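Side-chain contacts in tudor domain-containing protein 1 (Homo sapiens, PDB 5M9N), which binds arginine-methylated partners such as Piwi proteins through its Tudor domains and probably acts in piRNA-guided repression of transposable elements during spermatogenesis: residues 19-22 against 23-26; 69-72 against 73-77; 115-119 against 120-124; 206-210 against 211-215. All blocks are in the same frame, centred on the assembly; numbering follows the deposited sequence.

Contact 1 (19-22 against 23-26); sequences VDKS and DLIP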
loop_
_atom_site.group_PDB
_atom_site.type_symbol
_atom_site.label_atom_id
_atom_site.label_comp_id
_atom_site.label_asym_id
_atom_site.label_seq_id
_atom_site.Cartn_x
_atom_site.Cartn_y
_atom_site.Cartn_z
ATOM N N VAL A 19 -17.494 -17.977 8.766
ATOM C CA VAL A 19 -17.384 -16.673 8.136
ATOM C C VAL A 19 -18.216 -16.568 6.852
ATOM O O VAL A 19 -17.987 -17.306 5.863
ATOM C CB VAL A 19 -15.911 -16.291 7.836
ATOM C CG1 VAL A 19 -15.854 -14.947 7.137
ATOM C CG2 VAL A 19 -15.079 -16.241 9.113
ATOM N N ASP A 20 -19.161 -15.627 6.868
ATOM C CA ASP A 20 -19.810 -15.183 5.653
ATOM C C ASP A 20 -18.775 -14.299 4.969
ATOM O O ASP A 20 -18.310 -13.317 5.553
ATOM C CB ASP A 20 -21.116 -14.418 5.954
ATOM C CG ASP A 20 -22.104 -14.444 4.785
ATOM O OD1 ASP A 20 -21.680 -14.225 3.630
ATOM O OD2 ASP A 20 -23.313 -14.679 5.027
ATOM N N LYS A 21 -18.392 -14.680 3.756
ATOM C CA LYS A 21 -17.479 -13.891 2.939
ATOM C C LYS A 21 -18.055 -12.520 2.541
ATOM O O LYS A 21 -17.286 -11.612 2.195
ATOM C CB LYS A 21 -17.072 -14.667 1.682
ATOM C CG LYS A 21 -15.917 -15.632 1.894
ATOM C CD LYS A 21 -15.557 -16.401 0.628
ATOM C CE LYS A 21 -15.069 -15.490 -0.495
ATOM N NZ LYS A 21 -14.500 -16.229 -1.667
ATOM N N SER A 22 -19.383 -12.366 2.580
ATOM C CA SER A 22 -20.006 -11.038 2.509
ATOM C C SER A 22 -19.477 -10.141 3.607
ATOM O O SER A 22 -19.305 -8.955 3.398
ATOM C CB SER A 22 -21.528 -11.116 2.655
ATOM O OG SER A 22 -22.105 -11.820 1.567
ATOM N N ASP A 23 -19.225 -10.709 4.778
ATOM C CA ASP A 23 -18.653 -9.954 5.880
ATOM C C ASP A 23 -17.135 -9.711 5.788
ATOM O O ASP A 23 -16.558 -9.223 6.763
ATOM C CB ASP A 23 -18.981 -10.639 7.224
ATOM C CG ASP A 23 -20.492 -10.804 7.469
ATOM O OD1 ASP A 23 -21.337 -10.278 6.696
ATOM O OD2 ASP A 23 -20.823 -11.463 8.474
ATOM N N LEU A 24 -16.483 -10.017 4.664
ATOM C CA LEU A 24 -15.035 -9.819 4.546
ATOM C C LEU A 24 -14.700 -8.639 3.654
ATOM O O LEU A 24 -13.812 -8.712 2.800
ATOM C CB LEU A 24 -14.323 -11.101 4.086
ATOM C CG LEU A 24 -14.285 -12.198 5.159
ATOM C CD1 LEU A 24 -13.506 -13.408 4.660
ATOM C CD2 LEU A 24 -13.681 -11.670 6.472
ATOM N N ILE A 25 -15.383 -7.527 3.918
ATOM C CA ILE A 25 -15.241 -6.304 3.132
ATOM C C ILE A 25 -14.155 -5.486 3.811
ATOM O O ILE A 25 -14.314 -5.080 4.957
ATOM C CB ILE A 25 -16.564 -5.506 3.081
ATOM C CG1 ILE A 25 -17.671 -6.350 2.412
ATOM C CG2 ILE A 25 -16.384 -4.157 2.388
ATOM C CD1 ILE A 25 -17.331 -6.904 1.045
ATOM N N PRO A 26 -13.037 -5.278 3.123
ATOM C CA PRO A 26 -12.093 -4.318 3.681
ATOM C C PRO A 26 -12.630 -2.871 3.653
ATOM O O PRO A 26 -13.447 -2.493 2.818
ATOM C CB PRO A 26 -10.865 -4.487 2.813
ATOM C CG PRO A 26 -11.352 -5.056 1.520
ATOM C CD PRO A 26 -12.609 -5.812 1.811
HETATM O O HOH W 1 -18.970 -13.576 8.985
#
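A short 3-10 turn in the loop before strand 36-44 sets Asp20 against Asp23 and Lys21 against Leu24, each pair three residues apart. Two successive backbone bonds are the evidence: Asp23 N donates to Asp20 O at 2.9 Å and Leu24 N to Lys21 O at 3.0 Å. The former is the more bent, with 133° at the hydrogen, and Asp23 CB comes within 3.2 Å of the accepting Asp20 O. The Asp20 carboxylate sits at the start of the turn. With chi1 at -156°, CG swings beside the carbonyl carbon, and OD1 of Asp20 receives Ser22 N at 3.1 Å. This N-H arrives on the anti side, 25° out of the carboxylate plane, while Ser22 OG adds a weak bond to the same oxygen. A water ties the two ends together, accepting from Asp20 N and donating to Asp23 OD2 at 2.9 Å. The apolar part is a single crossing at about a right angle, in which Val19 CG1 meets Leu24 CG at 3.7 Å. Leu24 continues onto Ile134 and Leu139, and Lys21 NZ forms a salt bridge with Asp87, so apolar and charged groups both join this surface segment to the Tudor part of the chain. The acceptance of Ser22 N by Asp20 OD1 defines an Asx turn, here leading into a turn of 3-10 helix.

Contact 2 (69-72 against 73-77); sequences SKYC and DQLPP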
loop_
_atom_site.group_PDB
_atom_site.type_symbol
_atom_site.label_atom_id
_atom_site.label_comp_id
_atom_site.label_asym_id
_atom_site.label_seq_id
_atom_site.Cartn_x
_atom_site.Cartn_y
_atom_site.Cartn_z
ATOM N N SER A 69 -0.685 -11.770 14.492
ATOM C CA SER A 69 0.286 -12.748 14.954
ATOM C C SER A 69 -0.366 -13.641 15.986
ATOM O O SER A 69 -0.254 -14.851 15.923
ATOM C CB SER A 69 1.462 -12.004 15.612
ATOM O OG SER A 69 2.264 -12.933 16.333
ATOM N N LYS A 70 -1.080 -13.043 16.924
ATOM C CA LYS A 70 -1.791 -13.809 17.917
ATOM C C LYS A 70 -2.844 -14.737 17.322
ATOM O O LYS A 70 -2.973 -15.891 17.724
ATOM C CB LYS A 70 -2.456 -12.844 18.878
ATOM C CG LYS A 70 -3.162 -13.548 20.010
ATOM C CD LYS A 70 -3.671 -12.543 21.010
ATOM C CE LYS A 70 -4.458 -13.242 22.118
ATOM N NZ LYS A 70 -5.009 -12.234 23.086
ATOM N N TYR A 71 -3.572 -14.220 16.337
ATOM C CA TYR A 71 -4.669 -14.906 15.724
ATOM C C TYR A 71 -4.160 -16.042 14.844
ATOM O O TYR A 71 -4.636 -17.176 14.977
ATOM C CB TYR A 71 -5.542 -13.914 14.927
ATOM C CG TYR A 71 -6.382 -14.551 13.839
ATOM C CD1 TYR A 71 -7.596 -15.182 14.129
ATOM C CD2 TYR A 71 -5.946 -14.535 12.519
ATOM C CE1 TYR A 71 -8.358 -15.787 13.118
ATOM C CE2 TYR A 71 -6.687 -15.143 11.493
ATOM C CZ TYR A 71 -7.893 -15.740 11.782
ATOM O OH TYR A 71 -8.592 -16.300 10.757
ATOM N N CYS A 72 -3.210 -15.746 13.955
ATOM C CA CYS A 72 -2.679 -16.774 13.063
ATOM C C CYS A 72 -1.963 -17.891 13.806
ATOM O O CYS A 72 -2.032 -19.029 13.373
ATOM C CB CYS A 72 -1.778 -16.183 11.973
ATOM S SG CYS A 72 -2.704 -15.153 10.807
ATOM N N ASP A 73 -1.361 -17.588 14.963
ATOM C CA ASP A 73 -0.751 -18.648 15.800
ATOM C C ASP A 73 -1.706 -19.693 16.370
ATOM O O ASP A 73 -1.277 -20.795 16.697
ATOM C CB ASP A 73 0.093 -18.033 16.927
ATOM C CG ASP A 73 1.337 -17.357 16.399
ATOM O OD1 ASP A 73 1.636 -17.425 15.189
ATOM O OD2 ASP A 73 2.022 -16.697 17.175
ATOM N N GLN A 74 -2.982 -19.360 16.488
ATOM C CA GLN A 74 -3.981 -20.284 16.981
ATOM C C GLN A 74 -4.624 -21.125 15.924
ATOM O O GLN A 74 -5.424 -22.019 16.255
ATOM C CB GLN A 74 -5.068 -19.538 17.683
ATOM C CG GLN A 74 -4.555 -18.888 18.940
ATOM C CD GLN A 74 -5.660 -18.118 19.574
ATOM O OE1 GLN A 74 -6.473 -18.685 20.290
ATOM N NE2 GLN A 74 -5.738 -16.826 19.273
ATOM N N LEU A 75 -4.317 -20.840 14.665
ATOM C CA LEU A 75 -4.793 -21.662 13.548
ATOM C C LEU A 75 -3.820 -22.846 13.377
ATOM O O LEU A 75 -2.613 -22.623 13.185
ATOM C CB LEU A 75 -4.879 -20.846 12.236
ATOM C CG LEU A 75 -6.118 -19.981 11.937
ATOM C CD1 LEU A 75 -6.619 -19.206 13.126
ATOM C CD2 LEU A 75 -5.804 -18.994 10.830
ATOM N N PRO A 76 -4.337 -24.099 13.434
ATOM C CA PRO A 76 -3.448 -25.239 13.218
ATOM C C PRO A 76 -3.187 -25.316 11.718
ATOM O O PRO A 76 -4.012 -25.882 11.008
ATOM C CB PRO A 76 -4.281 -26.430 13.712
ATOM C CG PRO A 76 -5.711 -26.019 13.508
ATOM C CD PRO A 76 -5.753 -24.514 13.382
ATOM N N PRO A 77 -2.053 -24.747 11.232
ATOM C CA PRO A 77 -1.911 -24.327 9.827
ATOM C C PRO A 77 -1.784 -25.487 8.806
ATOM O O PRO A 77 -0.866 -25.505 7.975
ATOM C CB PRO A 77 -0.639 -23.471 9.871
ATOM C CG PRO A 77 0.208 -24.175 10.873
ATOM C CD PRO A 77 -0.733 -24.772 11.899
#
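Ser69 and Asp73, Tyr71 and Leu75 pair four residues apart where helix 58-73, part of the Tudor domain, passes into the loop toward strand 88-92. The backbone bonds record a change of pitch. Asp73 N reaches Ser69 O at 3.1 Å, a four-residue helical step. The next two steps span only three residues: Gln74 N donates to Tyr71 O and Leu75 N to Cys72 O, the latter at 3.2 Å. This spacing is consistent with a 3-10-like tightening of the helix end.

Side-chain polar contacts are fewer. A chi1 of -66° places Gln74 CG beside the backbone N, and the extended chain then runs back along the helix, where NE2 makes a weak but fairly straight bond to Lys70 O, 3.3 Å long with 161° at the hydrogen. Ser69 O faces the Asp73 carboxylate carbon, CG, at 3.0 Å, with OD2 and OD1 of Asp73 at 3.2 and 3.3 Å; none of these is a hydrogen bond, and the meeting of acceptors is probably unfavourable electrostatically.

The apolar contact is a CH-pi interaction. Leu75 CD1 lies over one face of the Tyr71 ring, 4.1 Å from its centroid and 22° off the normal, displaced toward the rim. The Tyr71 hydroxyl bonds to Pro133 O, which restrains that ring from its far end, and both Tyr71 and Leu75 touch Cys132. Cys132 is in turn disulfide-bonded to Cys72, so this helical turn is covalently fastened to strand 131-132. Leu75 CD1 also sits 3.4 Å from Tyr71 O, touching the carbonyl and the ring of one residue.

Contact 3 (115-119 against 120-124); sequences VGYVD and YGNFE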
loop_
_atom_site.group_PDB
_atom_site.type_symbol
_atom_site.label_atom_id
_atom_site.label_comp_id
_atom_site.label_asym_id
_atom_site.label_seq_id
_atom_site.Cartn_x
_atom_site.Cartn_y
_atom_site.Cartn_z
ATOM N N VAL A 115 0.273 -12.069 -4.010
ATOM C CA VAL A 115 -0.525 -11.332 -3.045
ATOM C C VAL A 115 -0.035 -9.862 -2.922
ATOM O O VAL A 115 1.141 -9.626 -3.094
ATOM C CB VAL A 115 -0.549 -11.961 -1.629
ATOM C CG1 VAL A 115 -1.120 -13.405 -1.652
ATOM C CG2 VAL A 115 0.818 -11.904 -0.921
ATOM N N GLY A 116 -0.960 -8.941 -2.709
ATOM C CA GLY A 116 -0.636 -7.519 -2.407
ATOM C C GLY A 116 -0.862 -7.195 -0.949
ATOM O O GLY A 116 -1.912 -7.552 -0.381
ATOM N N TYR A 117 0.138 -6.596 -0.307
ATOM C CA TYR A 117 0.020 -6.259 1.115
ATOM C C TYR A 117 -0.757 -4.988 1.240
ATOM O O TYR A 117 -0.261 -3.892 0.877
ATOM C CB TYR A 117 1.380 -6.154 1.764
ATOM C CG TYR A 117 2.074 -7.498 1.845
ATOM C CD1 TYR A 117 1.668 -8.451 2.754
ATOM C CD2 TYR A 117 3.068 -7.853 0.934
ATOM C CE1 TYR A 117 2.281 -9.681 2.823
ATOM C CE2 TYR A 117 3.670 -9.079 0.999
ATOM C CZ TYR A 117 3.252 -10.024 1.923
ATOM O OH TYR A 117 3.898 -11.256 2.002
ATOM N N VAL A 118 -1.994 -5.112 1.696
ATOM C CA VAL A 118 -2.934 -4.003 1.545
ATOM C C VAL A 118 -2.649 -2.803 2.504
ATOM O O VAL A 118 -3.176 -1.706 2.369
ATOM C CB VAL A 118 -4.368 -4.431 1.772
ATOM C CG1 VAL A 118 -4.814 -5.333 0.653
ATOM C CG2 VAL A 118 -4.587 -5.055 3.148
ATOM N N ASP A 119 -1.831 -3.041 3.453
ATOM C CA ASP A 119 -1.452 -1.942 4.401
ATOM C C ASP A 119 -0.131 -1.296 4.095
ATOM O O ASP A 119 0.263 -0.271 4.788
ATOM C CB ASP A 119 -1.469 -2.545 5.775
ATOM C CG ASP A 119 -2.841 -2.871 6.231
ATOM O OD1 ASP A 119 -3.784 -2.016 6.075
ATOM O OD2 ASP A 119 -2.944 -3.959 6.818
ATOM N N TYR A 120 0.558 -1.799 3.060
ATOM C CA TYR A 120 1.932 -1.394 2.768
ATOM C C TYR A 120 2.149 -1.091 1.325
ATOM O O TYR A 120 2.939 -0.193 1.016
ATOM C CB TYR A 120 3.005 -2.415 3.270
ATOM C CG TYR A 120 3.069 -2.479 4.735
ATOM C CD1 TYR A 120 2.158 -3.251 5.444
ATOM C CD2 TYR A 120 4.010 -1.729 5.451
ATOM C CE1 TYR A 120 2.140 -3.282 6.792
ATOM C CE2 TYR A 120 4.002 -1.725 6.848
ATOM C CZ TYR A 120 3.077 -2.517 7.502
ATOM O OH TYR A 120 2.951 -2.579 8.854
ATOM N N GLY A 121 1.550 -1.860 0.414
ATOM C CA GLY A 121 1.638 -1.597 -0.976
ATOM C C GLY A 121 2.559 -2.439 -1.808
ATOM O O GLY A 121 2.498 -2.391 -3.071
ATOM N N ASN A 122 3.370 -3.244 -1.148
ATOM C CA ASN A 122 4.229 -4.175 -1.829
ATOM C C ASN A 122 3.442 -5.471 -2.119
ATOM O O ASN A 122 2.258 -5.608 -1.775
ATOM C CB ASN A 122 5.531 -4.400 -1.019
ATOM C CG ASN A 122 5.286 -5.046 0.309
ATOM O OD1 ASN A 122 4.413 -4.650 1.054
ATOM N ND2 ASN A 122 5.971 -6.125 0.550
ATOM N N PHE A 123 4.110 -6.382 -2.808
ATOM C CA PHE A 123 3.531 -7.618 -3.288
ATOM C C PHE A 123 4.607 -8.706 -3.352
ATOM O O PHE A 123 5.776 -8.422 -3.374
ATOM C CB PHE A 123 2.833 -7.378 -4.620
ATOM C CG PHE A 123 3.783 -7.151 -5.766
ATOM C CD1 PHE A 123 4.440 -8.240 -6.382
ATOM C CD2 PHE A 123 4.039 -5.861 -6.219
ATOM C CE1 PHE A 123 5.376 -8.039 -7.353
ATOM C CE2 PHE A 123 4.972 -5.652 -7.231
ATOM C CZ PHE A 123 5.606 -6.748 -7.830
ATOM N N GLU A 124 4.205 -9.976 -3.346
ATOM C CA GLU A 124 5.102 -11.087 -3.626
ATOM C C GLU A 124 4.301 -12.346 -3.970
ATOM O O GLU A 124 3.093 -12.339 -3.865
ATOM C CB GLU A 124 6.037 -11.420 -2.474
ATOM C CG GLU A 124 5.385 -11.865 -1.193
ATOM C CD GLU A 124 6.408 -11.946 -0.033
ATOM O OE1 GLU A 124 7.609 -12.132 -0.292
ATOM O OE2 GLU A 124 5.983 -11.863 1.111
#
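Val115 and Glu124 form an antiparallel hydrogen-bonded pair, Val115 N to Glu124 O being 2.8 Å and nearly straight at 174°, and two residues on, Tyr117 N donates to Asn122 O. At the bend Tyr117 O accepts two amides, Gly121 N at 2.8 Å and Tyr120 N. The carbonyl Asp119 O lies over one face of the Tyr120 ring. This is the tip of the beta hairpin 112-117/123-127 of the Tudor domain, and Tyr117, Tyr120 and Asn122 pack on the modified side chain of the bound peptide, consistent with an aromatic cage holding the symmetrically dimethylated arginine. Phe93 meets the Tyr117 ring edge-to-face, and the Tyr100 and Tyr120 rings meet nearly perpendicular. Asn122 CG stands between its backbone N and carbonyl carbon (chi1 64°), which turns the amide toward Tyr117. Amide plane and ring plane are 17° apart, with Asn122 ND2 3.4 Å from Tyr117 CD2. Glu124 OE2 lies in that ring's plane at its edge and accepts from Tyr117 OH, although the modelled 2.3 Å is so short that the length is doubtful. Asp119 OD1 accepts from Gln144 N and forms a salt bridge with Arg101 NH2.

Contact 4 (206-210 against 211-215); sequences KVLLD and AGFAV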
loop_
_atom_site.group_PDB
_atom_site.type_symbol
_atom_site.label_atom_id
_atom_site.label_comp_id
_atom_site.label_asym_id
_atom_site.label_seq_id
_atom_site.Cartn_x
_atom_site.Cartn_y
_atom_site.Cartn_z
ATOM N N LYS A 206 7.182 19.344 -9.241
ATOM C CA LYS A 206 8.018 20.472 -9.787
ATOM C C LYS A 206 9.464 20.039 -10.058
ATOM O O LYS A 206 10.012 20.341 -11.109
ATOM C CB LYS A 206 7.986 21.730 -8.862
ATOM C CG LYS A 206 8.793 22.962 -9.360
ATOM C CD LYS A 206 8.562 23.299 -10.842
ATOM C CE LYS A 206 8.889 24.749 -11.243
ATOM N NZ LYS A 206 10.090 25.318 -10.558
ATOM N N VAL A 207 10.047 19.276 -9.141
ATOM C CA VAL A 207 11.421 18.811 -9.314
ATOM C C VAL A 207 11.541 17.881 -10.539
ATOM O O VAL A 207 12.493 17.981 -11.305
ATOM C CB VAL A 207 11.945 18.068 -8.071
ATOM C CG1 VAL A 207 13.338 17.498 -8.338
ATOM C CG2 VAL A 207 11.979 18.972 -6.847
ATOM N N LEU A 208 10.579 16.973 -10.714
ATOM C CA LEU A 208 10.567 16.090 -11.883
ATOM C C LEU A 208 10.397 16.842 -13.231
ATOM O O LEU A 208 11.019 16.461 -14.240
ATOM C CB LEU A 208 9.479 15.008 -11.738
ATOM C CG LEU A 208 9.674 13.960 -10.641
ATOM C CD1 LEU A 208 8.436 13.079 -10.536
ATOM C CD2 LEU A 208 10.902 13.084 -10.908
ATOM N N LEU A 209 9.533 17.855 -13.249
ATOM C CA LEU A 209 9.420 18.797 -14.361
ATOM C C LEU A 209 10.732 19.558 -14.596
ATOM O O LEU A 209 11.207 19.621 -15.724
ATOM C CB LEU A 209 8.284 19.793 -14.112
ATOM C CG LEU A 209 6.876 19.176 -14.147
ATOM C CD1 LEU A 209 5.871 19.903 -13.265
ATOM C CD2 LEU A 209 6.366 19.111 -15.573
ATOM N N ASP A 210 11.335 20.094 -13.529
ATOM C CA ASP A 210 12.601 20.833 -13.666
ATOM C C ASP A 210 13.748 19.960 -14.153
ATOM O O ASP A 210 14.597 20.430 -14.902
ATOM C CB ASP A 210 12.985 21.530 -12.356
ATOM C CG ASP A 210 12.062 22.683 -12.012
ATOM O OD1 ASP A 210 11.203 23.072 -12.825
ATOM O OD2 ASP A 210 12.191 23.233 -10.906
ATOM N N ALA A 211 13.756 18.689 -13.764
ATOM C CA ALA A 211 14.830 17.761 -14.144
ATOM C C ALA A 211 14.690 17.137 -15.535
ATOM O O ALA A 211 15.546 16.341 -15.937
ATOM C CB ALA A 211 14.958 16.657 -13.108
ATOM N N GLY A 212 13.622 17.460 -16.262
ATOM C CA GLY A 212 13.410 16.918 -17.600
ATOM C C GLY A 212 12.396 15.788 -17.636
ATOM O O GLY A 212 11.618 15.704 -18.577
ATOM N N PHE A 213 12.377 14.959 -16.590
ATOM C CA PHE A 213 11.719 13.655 -16.619
ATOM C C PHE A 213 10.209 13.759 -16.828
ATOM O O PHE A 213 9.602 12.858 -17.424
ATOM C CB PHE A 213 12.010 12.850 -15.343
ATOM C CG PHE A 213 13.487 12.672 -15.048
ATOM C CD1 PHE A 213 14.348 12.134 -16.002
ATOM C CD2 PHE A 213 14.026 13.062 -13.824
ATOM C CE1 PHE A 213 15.705 11.976 -15.736
ATOM C CE2 PHE A 213 15.381 12.909 -13.562
ATOM C CZ PHE A 213 16.218 12.365 -14.511
ATOM N N ALA A 214 9.615 14.865 -16.387
ATOM C CA ALA A 214 8.185 15.054 -16.512
ATOM C C ALA A 214 7.846 16.233 -17.373
ATOM O O ALA A 214 8.639 17.121 -17.528
ATOM C CB ALA A 214 7.585 15.250 -15.137
ATOM N N VAL A 215 6.625 16.218 -17.898
ATOM C CA VAL A 215 6.008 17.336 -18.627
ATOM C C VAL A 215 4.631 17.632 -18.001
ATOM O O VAL A 215 3.998 16.728 -17.422
ATOM C CB VAL A 215 5.867 17.048 -20.162
ATOM C CG1 VAL A 215 7.237 16.979 -20.860
ATOM C CG2 VAL A 215 5.073 15.773 -20.442
#
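Leu208 and Leu209, neighbours on helix 204-210, direct their side chains to different parts of the segment that follows the helix and turns back along it. Leu208 meets Ala214 flank to flank, CB to CB at 3.9 Å, while its CD2 approaches the Phe213 ring obliquely, 4.3 Å from Phe213 CD2. Leu209 reaches the same Ala214 from the next position round the helix: a chi1 of -68° puts CG beside its backbone N, and from there CD2 of Leu209 stands 4.1 Å from Ala214 CB. The Ala214 methyl, which points toward the helix, thus touches both leucines. Leu209 extends farther, and its CD2 comes within 3.3 Å of Val215 C, a tight fit against the strand backbone. Phe213 is turned so that the carbonyl of Ala211 stands over the centre of one ring face, and its side chain packs on Ala164 and Leu167 of helix 162-172. The backbone makes this reversal possible. Ala211 N still bonds to Val207 O at 2.9 Å, but Gly212 N closes a three-residue step to Leu209 O. Ala214 N then returns to Leu208 O at 3.0 Å. On the outer side of the helix, a salt bridge joins Lys206 NZ to the syn lone pair of Asp210 OD2. The whole is a helix C-terminus closed by a positive-phi glycine, Gly212 (phi 102°), the first residue to leave helical angles, and followed after a short turn by strand 214-216, which pairs with 153-155.

In the fold
The contacts come strictly in series along the chain and none touches another. Contacts 1, 2 and 3 gather round the Tudor part, with centres about 19 to 20 Å apart. Contact 1 lies in the N-terminal loop, contact 2 at the C-terminal part of helix 58-73, and contact 3 on the hairpin of the five-stranded antiparallel sheet, close to the centre of the chain. Helix 58-73 unites the last two, since its Leu61 and Leu64 touch contact 3. Contact 4 lies about 44 Å from contact 1 and 48 Å from contact 2, centre to centre, across the chain's middle. The elongated chain thus keeps peptide recognition at contact 3, between the N-terminal contacts and the C-terminal end.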